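Local coordinates for testis-expressed protein 101 (Mus musculus, PDB 7BPS) that plays a role in fertilization by controlling sperm binding to the zona pellucida and migration of spermatozoa into the oviduct, probably through ADAM3, at residues 8-13 / 56-61; 68-73 / 80-85; 72-77 / 166-171; 141-146 / 189-194. All blocks are in the same frame, centred on the assembly; numbering follows the deposited sequence.

Contact 1: residues 8-13 / 56-61; sequences QVSQTL and ASKSCV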
loop_
_atom_site.group_PDB
_atom_site.type_symbol
_atom_site.label_atom_id
_atom_site.label_comp_id
_atom_site.label_asym_id
_atom_site.label_seq_id
_atom_site.Cartn_x
_atom_site.Cartn_y
_atom_site.Cartn_z
ATOM N N GLN A 8 6.553 -16.576 -9.112
ATOM C CA GLN A 8 7.523 -15.598 -8.559
ATOM C C GLN A 8 7.234 -15.437 -7.063
ATOM O O GLN A 8 6.030 -15.544 -6.648
ATOM C CB GLN A 8 7.435 -14.291 -9.325
ATOM C CG GLN A 8 8.046 -14.395 -10.715
ATOM C CD GLN A 8 8.234 -13.033 -11.334
ATOM O OE1 GLN A 8 8.314 -12.035 -10.620
ATOM N NE2 GLN A 8 8.276 -12.974 -12.660
ATOM N N VAL A 9 8.291 -15.307 -6.259
ATOM C CA VAL A 9 8.202 -15.178 -4.771
ATOM C C VAL A 9 9.155 -14.056 -4.315
ATOM O O VAL A 9 10.326 -14.019 -4.753
ATOM C CB VAL A 9 8.499 -16.515 -4.068
ATOM C CG1 VAL A 9 8.401 -16.406 -2.551
ATOM C CG2 VAL A 9 7.574 -17.618 -4.574
ATOM N N SER A 10 8.625 -13.118 -3.535
ATOM C CA SER A 10 9.355 -11.974 -2.944
ATOM C C SER A 10 8.426 -11.244 -1.979
ATOM O O SER A 10 7.218 -11.185 -2.243
ATOM C CB SER A 10 9.915 -11.052 -3.986
ATOM O OG SER A 10 8.923 -10.727 -4.923
ATOM N N GLN A 11 8.992 -10.791 -0.868
ATOM C CA GLN A 11 8.329 -9.890 0.094
ATOM C C GLN A 11 9.295 -8.731 0.274
ATOM O O GLN A 11 10.440 -9.024 0.666
ATOM C CB GLN A 11 8.012 -10.620 1.405
ATOM C CG GLN A 11 6.952 -11.717 1.255
ATOM C CD GLN A 11 7.457 -13.040 0.714
ATOM O OE1 GLN A 11 8.493 -13.533 1.127
ATOM N NE2 GLN A 11 6.753 -13.607 -0.256
ATOM N N THR A 12 8.882 -7.515 -0.094
ATOM C CA THR A 12 9.708 -6.281 0.025
ATOM C C THR A 12 8.876 -5.172 0.661
ATOM O O THR A 12 7.646 -5.097 0.450
ATOM C CB THR A 12 10.287 -5.844 -1.327
ATOM O OG1 THR A 12 9.228 -5.331 -2.146
ATOM C CG2 THR A 12 10.979 -6.983 -2.053
ATOM N N LEU A 13 9.558 -4.378 1.467
ATOM C CA LEU A 13 9.117 -3.096 2.032
ATOM C C LEU A 13 10.170 -2.061 1.640
ATOM O O LEU A 13 11.347 -2.305 1.846
ATOM C CB LEU A 13 9.037 -3.234 3.557
ATOM C CG LEU A 13 8.115 -4.320 4.126
ATOM C CD1 LEU A 13 8.405 -4.558 5.599
ATOM C CD2 LEU A 13 6.650 -3.979 3.942
ATOM N N ALA A 56 5.178 -4.862 -1.353
ATOM C CA ALA A 56 5.095 -5.704 -2.565
ATOM C C ALA A 56 5.291 -7.179 -2.190
ATOM O O ALA A 56 6.364 -7.554 -1.641
ATOM C CB ALA A 56 6.103 -5.255 -3.600
ATOM N N SER A 57 4.280 -7.984 -2.509
ATOM C CA SER A 57 4.222 -9.434 -2.236
ATOM C C SER A 57 4.006 -10.221 -3.532
ATOM O O SER A 57 3.055 -9.917 -4.258
ATOM C CB SER A 57 3.144 -9.743 -1.263
ATOM O OG SER A 57 2.975 -11.131 -1.205
ATOM N N LYS A 58 4.868 -11.210 -3.779
ATOM C CA LYS A 58 4.641 -12.299 -4.758
ATOM C C LYS A 58 4.798 -13.641 -4.032
ATOM O O LYS A 58 5.725 -13.779 -3.228
ATOM C CB LYS A 58 5.598 -12.151 -5.932
ATOM C CG LYS A 58 5.295 -10.965 -6.829
ATOM C CD LYS A 58 5.954 -11.074 -8.180
ATOM C CE LYS A 58 5.776 -9.825 -9.021
ATOM N NZ LYS A 58 6.388 -9.999 -10.360
ATOM N N SER A 59 3.887 -14.584 -4.272
ATOM C CA SER A 59 3.887 -15.901 -3.592
ATOM C C SER A 59 2.956 -16.910 -4.267
ATOM O O SER A 59 2.101 -16.554 -5.127
ATOM C CB SER A 59 3.554 -15.753 -2.124
ATOM O OG SER A 59 2.187 -15.461 -1.921
ATOM N N CYS A 60 3.182 -18.161 -3.889
ATOM C CA CYS A 60 2.211 -19.267 -3.956
ATOM C C CYS A 60 1.117 -18.973 -2.950
ATOM O O CYS A 60 1.434 -18.445 -1.902
ATOM C CB CYS A 60 2.888 -20.584 -3.627
ATOM S SG CYS A 60 4.264 -20.926 -4.751
ATOM N N VAL A 61 -0.123 -19.307 -3.278
ATOM C CA VAL A 61 -1.266 -19.111 -2.345
ATOM C C VAL A 61 -2.313 -20.190 -2.642
ATOM O O VAL A 61 -2.372 -20.650 -3.797
ATOM C CB VAL A 61 -1.764 -17.656 -2.461
ATOM C CG1 VAL A 61 -2.347 -17.364 -3.842
ATOM C CG2 VAL A 61 -2.732 -17.295 -1.338
HETATM O O HOH W 1 7.404 -8.629 -4.073
#

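Contact 2: residues 68-73 / 80-85; sequences VTFIQY and VAISYS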
loop_
_atom_site.group_PDB
_atom_site.type_symbol
_atom_site.label_atom_id
_atom_site.label_comp_id
_atom_site.label_asym_id
_atom_site.label_seq_id
_atom_site.Cartn_x
_atom_site.Cartn_y
_atom_site.Cartn_z
ATOM N N VAL A 68 -8.184 -9.847 -10.953
ATOM C CA VAL A 68 -7.282 -8.677 -10.910
ATOM C C VAL A 68 -8.060 -7.521 -10.264
ATOM O O VAL A 68 -9.091 -7.116 -10.838
ATOM C CB VAL A 68 -6.841 -8.320 -12.335
ATOM C CG1 VAL A 68 -5.803 -7.192 -12.325
ATOM C CG2 VAL A 68 -6.360 -9.550 -13.100
ATOM N N THR A 69 -7.566 -6.985 -9.145
ATOM C CA THR A 69 -8.217 -5.912 -8.352
ATOM C C THR A 69 -7.305 -4.686 -8.276
ATOM O O THR A 69 -6.146 -4.821 -7.859
ATOM C CB THR A 69 -8.592 -6.460 -6.975
ATOM O OG1 THR A 69 -9.416 -7.610 -7.179
ATOM C CG2 THR A 69 -9.314 -5.441 -6.122
ATOM N N PHE A 70 -7.801 -3.528 -8.705
ATOM C CA PHE A 70 -7.142 -2.207 -8.530
ATOM C C PHE A 70 -8.013 -1.375 -7.588
ATOM O O PHE A 70 -9.182 -1.179 -7.896
ATOM C CB PHE A 70 -6.938 -1.478 -9.866
ATOM C CG PHE A 70 -6.441 -0.067 -9.690
ATOM C CD1 PHE A 70 -7.330 0.980 -9.429
ATOM C CD2 PHE A 70 -5.080 0.213 -9.722
ATOM C CE1 PHE A 70 -6.876 2.281 -9.246
ATOM C CE2 PHE A 70 -4.628 1.514 -9.551
ATOM C CZ PHE A 70 -5.525 2.544 -9.311
ATOM N N ILE A 71 -7.468 -0.889 -6.473
ATOM C CA ILE A 71 -8.239 -0.064 -5.508
ATOM C C ILE A 71 -7.467 1.227 -5.222
ATOM O O ILE A 71 -6.263 1.172 -4.908
ATOM C CB ILE A 71 -8.546 -0.848 -4.220
ATOM C CG1 ILE A 71 -9.389 -2.084 -4.517
ATOM C CG2 ILE A 71 -9.219 0.044 -3.182
ATOM C CD1 ILE A 71 -9.494 -3.050 -3.360
ATOM N N GLN A 72 -8.183 2.342 -5.273
ATOM C CA GLN A 72 -7.771 3.608 -4.635
ATOM C C GLN A 72 -8.570 3.750 -3.340
ATOM O O GLN A 72 -9.802 3.982 -3.401
ATOM C CB GLN A 72 -7.978 4.780 -5.592
ATOM C CG GLN A 72 -7.597 6.098 -4.956
ATOM C CD GLN A 72 -7.442 7.191 -5.972
ATOM O OE1 GLN A 72 -6.326 7.527 -6.379
ATOM N NE2 GLN A 72 -8.579 7.777 -6.332
ATOM N N TYR A 73 -7.908 3.589 -2.201
ATOM C CA TYR A 73 -8.570 3.600 -0.870
ATOM C C TYR A 73 -8.905 5.048 -0.541
ATOM O O TYR A 73 -10.019 5.348 -0.148
ATOM C CB TYR A 73 -7.679 2.933 0.183
ATOM C CG TYR A 73 -7.313 1.515 -0.167
ATOM C CD1 TYR A 73 -8.066 0.463 0.322
ATOM C CD2 TYR A 73 -6.245 1.215 -0.993
ATOM C CE1 TYR A 73 -7.781 -0.848 -0.014
ATOM C CE2 TYR A 73 -5.951 -0.094 -1.341
ATOM C CZ TYR A 73 -6.714 -1.133 -0.835
ATOM O OH TYR A 73 -6.488 -2.445 -1.153
ATOM N N VAL A 80 -2.611 9.434 -0.174
ATOM C CA VAL A 80 -3.015 8.559 -1.308
ATOM C C VAL A 80 -2.636 7.133 -0.914
ATOM O O VAL A 80 -1.435 6.910 -0.535
ATOM C CB VAL A 80 -2.304 8.951 -2.614
ATOM C CG1 VAL A 80 -2.754 8.075 -3.772
ATOM C CG2 VAL A 80 -2.494 10.420 -2.929
ATOM N N ALA A 81 -3.590 6.206 -1.001
ATOM C CA ALA A 81 -3.338 4.765 -0.829
ATOM C C ALA A 81 -3.965 4.040 -2.017
ATOM O O ALA A 81 -5.149 4.285 -2.295
ATOM C CB ALA A 81 -3.855 4.316 0.516
ATOM N N ILE A 82 -3.179 3.215 -2.714
ATOM C CA ILE A 82 -3.594 2.487 -3.945
ATOM C C ILE A 82 -3.028 1.065 -3.907
ATOM O O ILE A 82 -1.861 0.910 -3.510
ATOM C CB ILE A 82 -3.092 3.234 -5.187
ATOM C CG1 ILE A 82 -3.925 4.491 -5.437
ATOM C CG2 ILE A 82 -3.067 2.308 -6.395
ATOM C CD1 ILE A 82 -3.399 5.375 -6.570
ATOM N N SER A 83 -3.796 0.065 -4.348
ATOM C CA SER A 83 -3.297 -1.329 -4.449
ATOM C C SER A 83 -3.619 -1.927 -5.813
ATOM O O SER A 83 -4.637 -1.549 -6.424
ATOM C CB SER A 83 -3.787 -2.201 -3.314
ATOM O OG SER A 83 -5.167 -2.445 -3.430
ATOM N N TYR A 84 -2.738 -2.811 -6.259
ATOM C CA TYR A 84 -2.938 -3.752 -7.382
ATOM C C TYR A 84 -2.718 -5.176 -6.879
ATOM O O TYR A 84 -1.676 -5.406 -6.253
ATOM C CB TYR A 84 -1.948 -3.439 -8.493
ATOM C CG TYR A 84 -1.806 -4.525 -9.522
ATOM C CD1 TYR A 84 -2.623 -4.587 -10.642
ATOM C CD2 TYR A 84 -0.848 -5.499 -9.359
ATOM C CE1 TYR A 84 -2.455 -5.580 -11.593
ATOM C CE2 TYR A 84 -0.681 -6.502 -10.288
ATOM C CZ TYR A 84 -1.476 -6.539 -11.413
ATOM O OH TYR A 84 -1.267 -7.542 -12.309
ATOM N N SER A 85 -3.670 -6.080 -7.140
ATOM C CA SER A 85 -3.618 -7.505 -6.745
ATOM C C SER A 85 -4.087 -8.377 -7.912
ATOM O O SER A 85 -5.257 -8.255 -8.365
ATOM C CB SER A 85 -4.408 -7.755 -5.503
ATOM O OG SER A 85 -4.144 -9.064 -4.980
HETATM O O HOH W 2 -5.882 -4.426 -4.927
HETATM O O HOH W 3 -7.747 -9.761 -7.027
#

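Contact 3: residues 72-77 / 166-171; sequences QYTAPP and TTTIGC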
loop_
_atom_site.group_PDB
_atom_site.type_symbol
_atom_site.label_atom_id
_atom_site.label_comp_id
_atom_site.label_asym_id
_atom_site.label_seq_id
_atom_site.Cartn_x
_atom_site.Cartn_y
_atom_site.Cartn_z
ATOM N N GLN A 72 -8.183 2.342 -5.273
ATOM C CA GLN A 72 -7.771 3.608 -4.635
ATOM C C GLN A 72 -8.570 3.750 -3.340
ATOM O O GLN A 72 -9.802 3.982 -3.401
ATOM C CB GLN A 72 -7.978 4.780 -5.592
ATOM C CG GLN A 72 -7.597 6.098 -4.956
ATOM C CD GLN A 72 -7.442 7.191 -5.972
ATOM O OE1 GLN A 72 -6.326 7.527 -6.379
ATOM N NE2 GLN A 72 -8.579 7.777 -6.332
ATOM N N TYR A 73 -7.908 3.589 -2.201
ATOM C CA TYR A 73 -8.570 3.600 -0.870
ATOM C C TYR A 73 -8.905 5.048 -0.541
ATOM O O TYR A 73 -10.019 5.348 -0.148
ATOM C CB TYR A 73 -7.679 2.933 0.183
ATOM C CG TYR A 73 -7.313 1.515 -0.167
ATOM C CD1 TYR A 73 -8.066 0.463 0.322
ATOM C CD2 TYR A 73 -6.245 1.215 -0.993
ATOM C CE1 TYR A 73 -7.781 -0.848 -0.014
ATOM C CE2 TYR A 73 -5.951 -0.094 -1.341
ATOM C CZ TYR A 73 -6.714 -1.133 -0.835
ATOM O OH TYR A 73 -6.488 -2.445 -1.153
ATOM N N THR A 74 -7.934 5.922 -0.758
ATOM C CA THR A 74 -8.007 7.358 -0.428
ATOM C C THR A 74 -7.408 8.141 -1.598
ATOM O O THR A 74 -6.359 7.740 -2.108
ATOM C CB THR A 74 -7.299 7.655 0.899
ATOM O OG1 THR A 74 -7.921 6.987 2.004
ATOM C CG2 THR A 74 -7.262 9.142 1.175
ATOM N N ALA A 75 -8.073 9.209 -2.019
ATOM C CA ALA A 75 -7.716 9.995 -3.219
ATOM C C ALA A 75 -7.010 11.274 -2.810
ATOM O O ALA A 75 -7.239 11.812 -1.727
ATOM C CB ALA A 75 -8.955 10.308 -4.011
ATOM N N PRO A 76 -6.123 11.797 -3.679
ATOM C CA PRO A 76 -5.529 13.115 -3.465
ATOM C C PRO A 76 -6.646 14.157 -3.507
ATOM O O PRO A 76 -7.760 13.867 -3.936
ATOM C CB PRO A 76 -4.522 13.246 -4.611
ATOM C CG PRO A 76 -5.073 12.343 -5.703
ATOM C CD PRO A 76 -5.711 11.192 -4.953
ATOM N N PRO A 77 -6.430 15.387 -3.017
ATOM C CA PRO A 77 -5.134 15.801 -2.474
ATOM C C PRO A 77 -4.803 15.243 -1.083
ATOM O O PRO A 77 -5.695 14.901 -0.349
ATOM C CB PRO A 77 -5.256 17.331 -2.384
ATOM C CG PRO A 77 -6.755 17.606 -2.293
ATOM C CD PRO A 77 -7.440 16.459 -3.000
ATOM N N THR A 166 -5.775 15.192 4.497
ATOM C CA THR A 166 -6.391 14.102 3.707
ATOM C C THR A 166 -7.838 14.450 3.365
ATOM O O THR A 166 -8.408 15.312 4.045
ATOM C CB THR A 166 -6.242 12.782 4.464
ATOM O OG1 THR A 166 -6.712 11.728 3.626
ATOM C CG2 THR A 166 -6.988 12.791 5.771
ATOM N N THR A 167 -8.361 13.802 2.326
ATOM C CA THR A 167 -9.784 13.802 1.899
ATOM C C THR A 167 -10.585 12.800 2.731
ATOM O O THR A 167 -11.823 12.952 2.804
ATOM C CB THR A 167 -9.868 13.454 0.411
ATOM O OG1 THR A 167 -9.173 12.230 0.172
ATOM C CG2 THR A 167 -9.280 14.544 -0.453
ATOM N N THR A 168 -9.936 11.792 3.328
ATOM C CA THR A 168 -10.686 10.721 4.038
ATOM C C THR A 168 -11.246 11.298 5.350
ATOM O O THR A 168 -10.781 12.356 5.818
ATOM C CB THR A 168 -9.864 9.427 4.178
ATOM O OG1 THR A 168 -10.806 8.412 4.531
ATOM C CG2 THR A 168 -8.752 9.520 5.205
ATOM N N ILE A 169 -12.263 10.640 5.884
ATOM C CA ILE A 169 -13.051 11.132 7.049
ATOM C C ILE A 169 -12.899 10.109 8.164
ATOM O O ILE A 169 -13.215 8.927 7.919
ATOM C CB ILE A 169 -14.519 11.331 6.642
ATOM C CG1 ILE A 169 -14.631 12.415 5.569
ATOM C CG2 ILE A 169 -15.375 11.635 7.867
ATOM C CD1 ILE A 169 -15.918 12.407 4.829
ATOM N N GLY A 170 -12.405 10.551 9.319
ATOM C CA GLY A 170 -12.007 9.666 10.433
ATOM C C GLY A 170 -10.854 8.760 10.050
ATOM O O GLY A 170 -10.040 9.153 9.186
ATOM N N CYS A 171 -10.786 7.584 10.673
ATOM C CA CYS A 171 -9.642 6.658 10.556
ATOM C C CYS A 171 -9.860 5.729 9.357
ATOM O O CYS A 171 -9.916 4.504 9.574
ATOM C CB CYS A 171 -9.453 5.876 11.849
ATOM S SG CYS A 171 -9.089 6.934 13.267
HETATM O O HOH W 4 -10.300 9.950 -0.556
HETATM O O HOH W 5 -5.942 12.572 1.104
#

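Contact 4: residues 141-146 / 189-194; sequences TTQCYQ and CSYQSF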
loop_
_atom_site.group_PDB
_atom_site.type_symbol
_atom_site.label_atom_id
_atom_site.label_comp_id
_atom_site.label_asym_id
_atom_site.label_seq_id
_atom_site.Cartn_x
_atom_site.Cartn_y
_atom_site.Cartn_z
ATOM N N THR A 141 -9.364 18.889 1.187
ATOM C CA THR A 141 -8.963 18.096 2.378
ATOM C C THR A 141 -10.014 18.369 3.447
ATOM O O THR A 141 -10.525 19.480 3.470
ATOM C CB THR A 141 -7.518 18.393 2.785
ATOM O OG1 THR A 141 -7.380 19.806 2.861
ATOM C CG2 THR A 141 -6.511 17.835 1.797
ATOM N N THR A 142 -10.364 17.361 4.241
ATOM C CA THR A 142 -11.408 17.437 5.286
ATOM C C THR A 142 -10.783 17.485 6.683
ATOM O O THR A 142 -11.501 17.895 7.593
ATOM C CB THR A 142 -12.386 16.262 5.159
ATOM O OG1 THR A 142 -11.689 15.026 5.358
ATOM C CG2 THR A 142 -13.109 16.233 3.825
ATOM N N GLN A 143 -9.528 17.073 6.880
ATOM C CA GLN A 143 -8.994 16.796 8.259
ATOM C C GLN A 143 -7.463 16.685 8.269
ATOM O O GLN A 143 -6.871 16.453 7.213
ATOM C CB GLN A 143 -9.611 15.508 8.842
ATOM C CG GLN A 143 -9.331 14.227 8.057
ATOM C CD GLN A 143 -9.909 12.947 8.635
ATOM O OE1 GLN A 143 -9.362 11.848 8.483
ATOM N NE2 GLN A 143 -11.054 13.052 9.270
ATOM N N CYS A 144 -6.841 16.887 9.429
ATOM C CA CYS A 144 -5.498 16.349 9.739
ATOM C C CYS A 144 -5.684 14.919 10.220
ATOM O O CYS A 144 -6.676 14.631 10.902
ATOM C CB CYS A 144 -4.748 17.189 10.756
ATOM S SG CYS A 144 -4.426 18.888 10.194
ATOM N N TYR A 145 -4.783 14.052 9.798
ATOM C CA TYR A 145 -4.775 12.606 10.099
ATOM C C TYR A 145 -3.385 12.242 10.621
ATOM O O TYR A 145 -2.401 12.680 10.040
ATOM C CB TYR A 145 -5.220 11.826 8.864
ATOM C CG TYR A 145 -5.077 10.329 8.951
ATOM C CD1 TYR A 145 -3.874 9.721 8.698
ATOM C CD2 TYR A 145 -6.149 9.517 9.255
ATOM C CE1 TYR A 145 -3.739 8.350 8.701
ATOM C CE2 TYR A 145 -6.034 8.140 9.259
ATOM C CZ TYR A 145 -4.818 7.548 9.004
ATOM O OH TYR A 145 -4.668 6.186 9.024
ATOM N N GLN A 146 -3.358 11.507 11.736
ATOM C CA GLN A 146 -2.165 10.834 12.314
ATOM C C GLN A 146 -2.555 9.379 12.556
ATOM O O GLN A 146 -3.359 9.145 13.467
ATOM C CB GLN A 146 -1.718 11.501 13.621
ATOM C CG GLN A 146 -1.448 12.998 13.479
ATOM C CD GLN A 146 -2.692 13.812 13.743
ATOM O OE1 GLN A 146 -3.475 13.459 14.611
ATOM N NE2 GLN A 146 -2.889 14.894 13.004
ATOM N N CYS A 189 -6.049 5.693 14.357
ATOM C CA CYS A 189 -5.655 7.086 14.061
ATOM C C CYS A 189 -6.192 8.054 15.105
ATOM O O CYS A 189 -7.124 7.687 15.868
ATOM C CB CYS A 189 -6.114 7.475 12.657
ATOM S SG CYS A 189 -7.702 8.339 12.593
ATOM N N SER A 190 -5.594 9.239 15.107
ATOM C CA SER A 190 -6.218 10.526 15.492
ATOM C C SER A 190 -6.512 11.330 14.230
ATOM O O SER A 190 -5.744 11.231 13.221
ATOM C CB SER A 190 -5.300 11.320 16.358
ATOM O OG SER A 190 -4.968 10.578 17.485
ATOM N N TYR A 191 -7.508 12.189 14.326
ATOM C CA TYR A 191 -7.889 13.113 13.241
ATOM C C TYR A 191 -8.507 14.350 13.871
ATOM O O TYR A 191 -9.050 14.282 14.967
ATOM C CB TYR A 191 -8.804 12.417 12.236
ATOM C CG TYR A 191 -10.171 12.070 12.764
ATOM C CD1 TYR A 191 -10.386 10.914 13.507
ATOM C CD2 TYR A 191 -11.259 12.891 12.487
ATOM C CE1 TYR A 191 -11.646 10.590 13.985
ATOM C CE2 TYR A 191 -12.526 12.571 12.941
ATOM C CZ TYR A 191 -12.717 11.410 13.671
ATOM O OH TYR A 191 -13.957 11.096 14.106
ATOM N N GLN A 192 -8.364 15.470 13.174
ATOM C CA GLN A 192 -8.949 16.772 13.556
ATOM C C GLN A 192 -9.662 17.277 12.311
ATOM O O GLN A 192 -8.934 17.699 11.395
ATOM C CB GLN A 192 -7.837 17.719 14.028
ATOM C CG GLN A 192 -7.009 17.199 15.194
ATOM C CD GLN A 192 -5.890 16.282 14.785
ATOM O OE1 GLN A 192 -5.775 15.179 15.316
ATOM N NE2 GLN A 192 -5.057 16.741 13.861
ATOM N N SER A 193 -10.993 17.141 12.259
ATOM C CA SER A 193 -11.868 17.637 11.162
ATOM C C SER A 193 -11.769 19.150 11.097
ATOM O O SER A 193 -11.618 19.741 12.159
ATOM C CB SER A 193 -13.315 17.272 11.318
ATOM O OG SER A 193 -13.441 15.932 11.750
ATOM N N PHE A 194 -11.903 19.685 9.891
ATOM C CA PHE A 194 -12.183 21.105 9.596
ATOM C C PHE A 194 -13.714 21.253 9.508
ATOM O O PHE A 194 -14.262 22.150 10.142
ATOM C CB PHE A 194 -11.493 21.516 8.290
ATOM C CG PHE A 194 -10.075 21.042 8.064
ATOM C CD1 PHE A 194 -9.207 20.820 9.120
ATOM C CD2 PHE A 194 -9.604 20.821 6.772
ATOM C CE1 PHE A 194 -7.906 20.389 8.898
ATOM C CE2 PHE A 194 -8.306 20.381 6.547
ATOM C CZ PHE A 194 -7.462 20.161 7.610
#

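Contact 1: residues 8-13 / 56-61
Lys58 reaches along Gln8 and gives its ammonium to the side-chain carbonyl, with NZ 2.8 Å from OE1 of Gln8. The two chains run abreast. Lys58 is fully extended beyond CG, and this carries NZ level with the amide. The ammonium stands above the carbonyl plane, 49° out of it. The backbone carbonyls of Trp25, Asn94 and Lys96 also surround NZ within hydrogen-bonding reach, so its three protons are shared among these oxygens. A cation-pi contact with Trp25 adds to this, which probably stabilises the charge of this buried lysine. OE1 of Gln8 takes a second bond, from the backbone N of Ser27.

Below this cluster runs a regular antiparallel ladder. Lys58 N bonds to Ser10 O at 2.8 Å, and Ser10 N returns to Lys58 O. Thr12 and Ala56 form the next hydrogen-bonded pair. The ladder joins strands 6-16 and 52-61 of the first u-PAR/Ly-6 domain, a three-finger fold. Cys60 on the second strand forms a disulfide with Cys32.

Water 1 is bonded to Ser10 OG at 2.7 Å, and it donates weakly to Ser10 O and Ala56 O. Ser10 OG has a further partner in Ser27 OG. Thr12 OG1 sits 3.4 Å from the Ala56 methyl CB, and the CB of Lys58 lies 3.8 Å from Ser10 OG. On the other face Gln11 bends at chi2, which brings its NE2 to 3.1 Å from Lys58 O.

Contact 2: residues 68-73 / 80-85
Tyr73 and Ser83 meet through their hydroxyls, with OH of Tyr73 2.6 Å from OG of Ser83. Either could be the donor. The serine approaches the edge of the ring, near its plane, and its CB is 3.6 Å from Tyr73 CE2. Ser83 OG lies between its own backbone N and carbonyl carbon (chi1 70°), a position from which it reaches both the phenol and water 2. That water donates to Thr69 O.

On the other side of the sheet Phe70 and Ile82 cross obliquely. The CG2 methyl of Ile82 comes to 3.6 Å from Phe70 CE2. Ile82 CD1 also touches the amide oxygen OE1 of Gln72, again at 3.6 Å. Further along this face, Val68 CG1 packs against CE1 of the Tyr84 ring.

These groups stand on a beta hairpin of the first u-PAR/Ly-6 domain, made by strands 68-72 and 80-88. The axes of 68-72 and 80-85 are 177° apart, almost exactly antiparallel. Paired backbone bonds link Thr69 with Ser85 and Ile71 with Ser83. One more bond, from Tyr73 N to Ala81 O, is 2.8 Å long and less straight, at 147°. It lies where the chain bends out of the first strand.

The Tyr73 ring is placed by its own strand as well. Ile71 CG2 sits over the centre of one face, 3.4 Å above the plane. Leu43, Met174, Ile177 and Val180 also touch the Tyr73 side chain. Water 3 joins Thr69 OG1 to Ser85 O at the far end. Tyr84 OH bonds to Glu40, and Ser85 OG to Thr41.

Contact 3: residues 72-77 / 166-171
Thr167 ties the two loops together by giving its hydroxyl to a backbone carbonyl, with OG1 2.7 Å from Ala75 O. The donor is tilted only 18° from the carbonyl plane. OG1 occupies the cramped site between its own backbone N and carbonyl carbon (chi1 54°), and CG2 is then directed at Pro77, whose ring it meets at about a right angle. This methyl is 3.7 Å from Pro77 CD.

The closer-packed part is a cluster of threonines. Thr74 points toward the other loop, and its side chain and that of Thr167 pass one another running in opposite senses. Thr74 CG2 lies 3.6 Å from Thr166 OG1. Its hydroxyl OG1 faces Thr168 CB at 3.8 Å, but bonds to Leu173 O. Thr168 OG1 in turn bonds to Arg172 O. Thr166 OG1 accepts from Thr168 N and closes an ST turn.

Residues 72-77 belong to the first u-PAR/Ly-6 domain and 166-171 to the second, so this contact is part of the interface between the tandem domains. A classic beta bulge at Tyr73 and Thr74, both facing Ala81, precedes the proline pair, and the peptide before Pro77 is cis.

The looser part, toward the solvent side at the prolines, is bridged by water. Water 4 accepts from Ala75 N and donates to Thr167 OG1, at 2.6 Å from that oxygen. Water 5 accepts from Thr167 N, 3.0 Å away, and lies 2.8 Å from Pro77 O.

Contact 4: residues 141-146 / 189-194
Phe194 lays one face of its ring over the peptide between Thr142 and Gln143. Thr142 C and Gln143 N both lie 3.5 Å above the ring plane, offset toward the rim. The ring edge meets Thr141 OG1 in plane, a hydroxyl that is hydrogen-bonded to Ala138 O. Cys144 SG approaches the edge at 5.2 Å from the centroid. Phe194 is also fixed by its backbone, whose N bonds to Thr142 O at 2.9 Å in a nearly straight line, 177°.

The Tyr145 ring meets Cys189 obliquely. CB of Cys189 is 3.5 Å from Tyr145 CE2, and the sulfur SG is 4.6 Å from the ring centroid. Tyr145 has CG anti to the backbone N (chi1 172°), which swings the ring over to Cys189. Its hydroxyl bonds to Glu187. The Gln143 amide leans against Tyr191, amide and ring planes 29° apart. On the opposite face, with Cys144, the amides of Gln146 and Gln192 come together nearly coplanar.

The backbones form an antiparallel ladder. Gln192 N and Cys144 N each bond to the other residue's carbonyl at 3.0 Å. Gln146 and Ser190 form a second such pair.

On the 141-146 side, Thr142 and Gln143 form a classic beta bulge, both facing Thr166. Cys144 and Cys189 anchor disulfides to Cys120 and Cys171. Neighbouring antiparallel strands pinned by disulfides are characteristic of the three-finger u-PAR/Ly-6 fold, here in the second domain.

Overall arrangement
Contacts 1 and 2 reach the same six-stranded sheet of the first u-PAR/Ly-6 domain, with centres 16 Å apart. Contact 4 lies in the second domain, about 33 Å from contact 1 between centres. Contact 3 joins the two domains. It shares Gln72 and Tyr73 with contact 2, where the hairpin strand leads into the proline loop, and its centre is 13 Å from that of contact 2. Contacts 3 and 4 have centres 10 Å apart and are linked by the Cys171-Cys189 disulfide. A probable hydrogen bond from Thr142 N to Thr166 O also connects them. A glycan fucose lies about 7 Å from the Gln8 side chain in contact 1. Ile169 of contact 3 and Tyr191 and Ser193 of contact 4 also neighbour a glycan.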